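Local atomic coordinates of imidazoleglycerol-phosphate dehydratase (Pyrococcus furiosus, PDB entry 5DNL), a protein that catalyses the dehydration of imidazoleglycerol phosphate to imidazoleacetol phosphate, the sixth step of histidine biosynthesis. Residues A[82-93]-A[149-159]. Residues are numbered along the deposited sequence; the frame is centred on the assembly and turned at random. Where two conformers were deposited one is given.
With MN (manganese (II) ion), chain E; 5DL ([(2S)-2-hydroxy-3-(1H-1,2,4-triazol-1-yl)propyl]phosphonic acid), chain F.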
loop_
_atom_site.group_PDB
_atom_site.type_symbol
_atom_site.label_atom_id
_atom_site.label_comp_id
_atom_site.label_asym_id
_atom_site.label_seq_id
_atom_site.Cartn_x
_atom_site.Cartn_y
_atom_site.Cartn_z
ATOM N N MET A 82 6.532 8.253 38.420
ATOM C CA MET A 82 6.405 9.664 38.747
ATOM C C MET A 82 5.602 10.408 37.693
ATOM O O MET A 82 6.027 10.444 36.537
ATOM C CB MET A 82 7.798 10.279 38.845
ATOM C CG MET A 82 7.829 11.638 39.512
ATOM S SD MET A 82 7.515 11.523 41.288
ATOM C CE MET A 82 7.889 9.778 41.583
ATOM N N PRO A 83 4.460 10.996 38.085
ATOM C CA PRO A 83 3.732 11.908 37.233
ATOM C C PRO A 83 4.288 13.314 37.337
ATOM O O PRO A 83 4.814 13.706 38.388
ATOM C CB PRO A 83 2.300 11.850 37.768
ATOM C CG PRO A 83 2.429 11.451 39.186
ATOM C CD PRO A 83 3.724 10.734 39.352
ATOM N N MET A 84 4.206 14.056 36.242
ATOM C CA MET A 84 4.304 15.505 36.290
ATOM C C MET A 84 3.420 16.048 35.190
ATOM O O MET A 84 3.815 16.053 34.004
ATOM C CB MET A 84 5.738 16.008 36.146
ATOM C CG MET A 84 5.758 17.532 36.245
ATOM S SD MET A 84 7.352 18.347 36.398
ATOM C CE MET A 84 7.990 17.490 37.813
ATOM N N ASP A 85 2.236 16.528 35.570
ATOM C CA ASP A 85 1.208 16.942 34.626
ATOM C C ASP A 85 1.038 15.843 33.546
ATOM O O ASP A 85 0.754 14.702 33.902
ATOM C CB ASP A 85 1.527 18.328 34.064
ATOM C CG ASP A 85 1.564 19.421 35.134
ATOM O OD1 ASP A 85 1.380 19.144 36.343
ATOM O OD2 ASP A 85 1.750 20.574 34.731
ATOM N N ASP A 86 1.258 16.182 32.267
ATOM C CA ASP A 86 1.156 15.202 31.180
ATOM C C ASP A 86 2.121 14.039 31.272
ATOM O O ASP A 86 1.820 12.972 30.738
ATOM C CB ASP A 86 1.380 15.900 29.827
ATOM C CG ASP A 86 2.680 16.676 29.790
ATOM O OD1 ASP A 86 2.772 17.720 30.488
ATOM O OD2 ASP A 86 3.657 16.245 29.121
ATOM N N ALA A 87 3.277 14.219 31.902
ATOM C CA ALA A 87 4.327 13.192 31.945
ATOM C C ALA A 87 3.998 12.101 32.949
ATOM O O ALA A 87 3.440 12.374 34.027
ATOM C CB ALA A 87 5.689 13.793 32.271
ATOM N N LEU A 88 4.366 10.873 32.606
ATOM C CA LEU A 88 4.281 9.746 33.536
ATOM C C LEU A 88 5.469 8.858 33.241
ATOM O O LEU A 88 5.565 8.340 32.131
ATOM C CB LEU A 88 2.962 8.995 33.351
ATOM C CG LEU A 88 2.710 7.868 34.357
ATOM C CD1 LEU A 88 2.539 8.446 35.747
ATOM C CD2 LEU A 88 1.484 7.075 33.927
ATOM N N VAL A 89 6.402 8.734 34.174
ATOM C CA VAL A 89 7.689 8.111 33.891
ATOM C C VAL A 89 7.969 7.027 34.923
ATOM O O VAL A 89 7.909 7.284 36.123
ATOM C CB VAL A 89 8.812 9.152 33.891
ATOM C CG1 VAL A 89 10.168 8.491 33.626
ATOM C CG2 VAL A 89 8.561 10.251 32.872
ATOM N N LEU A 90 8.275 5.833 34.423
ATOM C CA LEU A 90 8.699 4.718 35.257
ATOM C C LEU A 90 10.227 4.706 35.353
ATOM O O LEU A 90 10.927 4.817 34.334
ATOM C CB LEU A 90 8.193 3.398 34.666
ATOM C CG LEU A 90 8.801 2.106 35.237
ATOM C CD1 LEU A 90 8.513 1.891 36.716
ATOM C CD2 LEU A 90 8.301 0.930 34.414
ATOM N N VAL A 91 10.742 4.612 36.584
ATOM C CA VAL A 91 12.164 4.506 36.844
ATOM C C VAL A 91 12.377 3.234 37.641
ATOM O O VAL A 91 11.726 3.017 38.667
ATOM C CB VAL A 91 12.713 5.714 37.617
ATOM C CG1 VAL A 91 14.206 5.511 37.908
ATOM C CG2 VAL A 91 12.479 6.966 36.814
ATOM N N SER A 92 13.257 2.370 37.147
ATOM C CA SER A 92 13.532 1.104 37.823
ATOM C C SER A 92 15.023 0.924 37.963
ATOM O O SER A 92 15.761 1.030 36.964
ATOM C CB SER A 92 12.921 -0.054 37.020
ATOM O OG SER A 92 13.140 -1.325 37.646
ATOM N N VAL A 93 15.480 0.648 39.193
ATOM C CA VAL A 93 16.895 0.537 39.509
ATOM C C VAL A 93 17.183 -0.815 40.140
ATOM O O VAL A 93 16.427 -1.293 40.984
ATOM C CB VAL A 93 17.329 1.665 40.477
ATOM C CG1 VAL A 93 18.764 1.459 40.978
ATOM C CG2 VAL A 93 17.180 3.025 39.827
ATOM N N GLU A 149 12.206 16.123 34.379
ATOM C CA GLU A 149 12.126 16.296 35.833
ATOM C C GLU A 149 11.455 15.087 36.492
ATOM O O GLU A 149 11.890 14.670 37.558
ATOM C CB GLU A 149 11.435 17.606 36.233
ATOM C CG GLU A 149 11.568 17.928 37.710
ATOM C CD GLU A 149 11.019 19.260 38.097
ATOM O OE1 GLU A 149 10.726 20.107 37.213
ATOM O OE2 GLU A 149 10.822 19.422 39.329
ATOM N N ALA A 150 10.405 14.523 35.894
ATOM C CA ALA A 150 9.821 13.302 36.442
ATOM C C ALA A 150 10.853 12.168 36.528
ATOM O O ALA A 150 10.885 11.423 37.499
ATOM C CB ALA A 150 8.607 12.868 35.639
ATOM N N ALA A 151 11.711 12.048 35.516
ATOM C CA ALA A 151 12.790 11.063 35.562
ATOM C C ALA A 151 13.744 11.289 36.732
ATOM O O ALA A 151 14.116 10.341 37.408
ATOM C CB ALA A 151 13.549 11.060 34.247
ATOM N N PHE A 152 14.145 12.534 36.968
ATOM C CA PHE A 152 15.037 12.839 38.099
ATOM C C PHE A 152 14.354 12.614 39.457
ATOM O O PHE A 152 14.976 12.047 40.378
ATOM C CB PHE A 152 15.620 14.251 38.014
ATOM C CG PHE A 152 16.827 14.351 37.134
ATOM C CD1 PHE A 152 16.720 14.562 35.768
ATOM C CD2 PHE A 152 18.094 14.238 37.681
ATOM C CE1 PHE A 152 17.853 14.676 34.964
ATOM C CE2 PHE A 152 19.245 14.332 36.889
ATOM C CZ PHE A 152 19.124 14.562 35.519
ATOM N N LYS A 153 13.095 13.021 39.583
ATOM C CA LYS A 153 12.337 12.732 40.818
ATOM C C LYS A 153 12.272 11.222 41.038
ATOM O O LYS A 153 12.458 10.721 42.157
ATOM C CB LYS A 153 10.914 13.282 40.734
ATOM C CG LYS A 153 10.757 14.790 40.750
ATOM C CD LYS A 153 9.286 15.154 40.873
ATOM C CE LYS A 153 9.046 16.655 41.020
ATOM N NZ LYS A 153 7.618 16.886 41.376
ATOM N N GLY A 154 11.998 10.494 39.957
ATOM C CA GLY A 154 11.910 9.062 39.999
ATOM C C GLY A 154 13.192 8.363 40.366
ATOM O O GLY A 154 13.168 7.389 41.104
ATOM N N LEU A 155 14.305 8.814 39.801
ATOM C CA LEU A 155 15.612 8.299 40.217
ATOM C C LEU A 155 15.830 8.489 41.710
ATOM O O LEU A 155 16.315 7.579 42.383
ATOM C CB LEU A 155 16.728 8.953 39.422
ATOM C CG LEU A 155 16.894 8.414 38.001
ATOM C CD1 LEU A 155 17.746 9.377 37.197
ATOM C CD2 LEU A 155 17.504 7.028 37.997
ATOM N N GLY A 156 15.481 9.666 42.220
ATOM C CA GLY A 156 15.630 9.917 43.655
ATOM C C GLY A 156 14.786 8.964 44.471
ATOM O O GLY A 156 15.310 8.312 45.397
ATOM N N MET A 157 13.509 8.832 44.120
ATOM C CA MET A 157 12.603 7.930 44.844
ATOM C C MET A 157 13.055 6.476 44.760
ATOM O O MET A 157 13.007 5.761 45.733
ATOM C CB MET A 157 11.182 8.022 44.299
ATOM C CG MET A 157 10.472 9.323 44.537
ATOM S SD MET A 157 9.904 9.491 46.237
ATOM C CE MET A 157 9.849 7.777 46.684
ATOM N N ALA A 158 13.474 6.037 43.582
ATOM C CA ALA A 158 13.878 4.650 43.393
ATOM C C ALA A 158 15.121 4.319 44.181
ATOM O O ALA A 158 15.204 3.254 44.822
ATOM C CB ALA A 158 14.078 4.334 41.911
ATOM N N LEU A 159 16.084 5.230 44.158
ATOM C CA LEU A 159 17.328 5.035 44.891
ATOM C C LEU A 159 17.123 5.189 46.398
ATOM O O LEU A 159 17.829 4.543 47.166
ATOM C CB LEU A 159 18.456 5.930 44.376
ATOM C CG LEU A 159 19.080 5.428 43.062
ATOM C CD1 LEU A 159 19.791 6.538 42.335
ATOM C CD2 LEU A 159 20.018 4.248 43.312
HETATM MN MN MN E . 10.678 22.246 37.296
HETATM N N1 5DL F . 8.540 22.171 36.634
HETATM C C3 5DL F . 6.320 21.902 36.876
HETATM N N2 5DL F . 7.522 21.719 37.436
HETATM C C8 5DL F . 8.441 21.231 41.125
HETATM C C7 5DL F . 8.352 21.984 39.797
HETATM C C6 5DL F . 7.708 21.097 38.742
HETATM C C5 5DL F . 7.887 22.640 35.565
HETATM O O10 5DL F . 5.876 21.743 41.710
HETATM P P9 5DL F . 6.873 20.639 41.818
HETATM O O11 5DL F . 7.170 20.217 43.237
HETATM O O12 5DL F . 6.418 19.415 41.037
HETATM O O13 5DL F . 9.652 22.388 39.340
HETATM N N4 5DL F . 6.545 22.499 35.667
HETATM O O HOH W 1 5.370 15.915 39.892
#
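The methyl of M84 is wedged between the two side chains that serve the active site: its CE lies 3.5 Å from CE of K153, tighter than usual carbon packing, and equally near the carboxylate carbon of E149. SD of M84 lies 3.5 Å from triazole N2 of the inhibitor. Here a β-hairpin of a four-stranded mixed sheet, closed by a type II' turn from M84 to A87, packs on a helix, in an S5-clan domain. E149 OE1 binds the manganese ion at 2.1 Å; CG, anti to the backbone N (chi1 -169°), starts an extended chain that carries the carboxylate there. H29 and H145 of the same chain and H53 of a neighbouring subunit share the metal, while inhibitor N1 and O13 complete its shell. One turn along the helix, the straight chain of K153 crosses both methionines at about a right angle, and its NZ donates to phosphonate O12 at 2.8 Å. A water bridges the same ammonium to the carbonyl oxygen of P83. With an alanine for K153, O12 would probably lose this cationic partner, the water its link to the helix, and the M84 methyl one wall of its slot. R76, R98, S171 and K173 of a second neighbouring subunit also hydrogen-bond to the inhibitor. Away from the pocket the contacting side chains are apolar. Strand 87-93 runs at 35° to the helix, and A150 CB packs against M82 CG, M84 CB and V89 CG2, 3.8 Å from the last. G154 lets the strand come close: a β-carbon there would probably collide with V91 CG2. V91 CG1 meets L155 CD2 at 3.6 Å. Farther on, V93 divides its branches, CG2 facing the A158 methyl and CG1 lying 3.8 Å from L159 CD2.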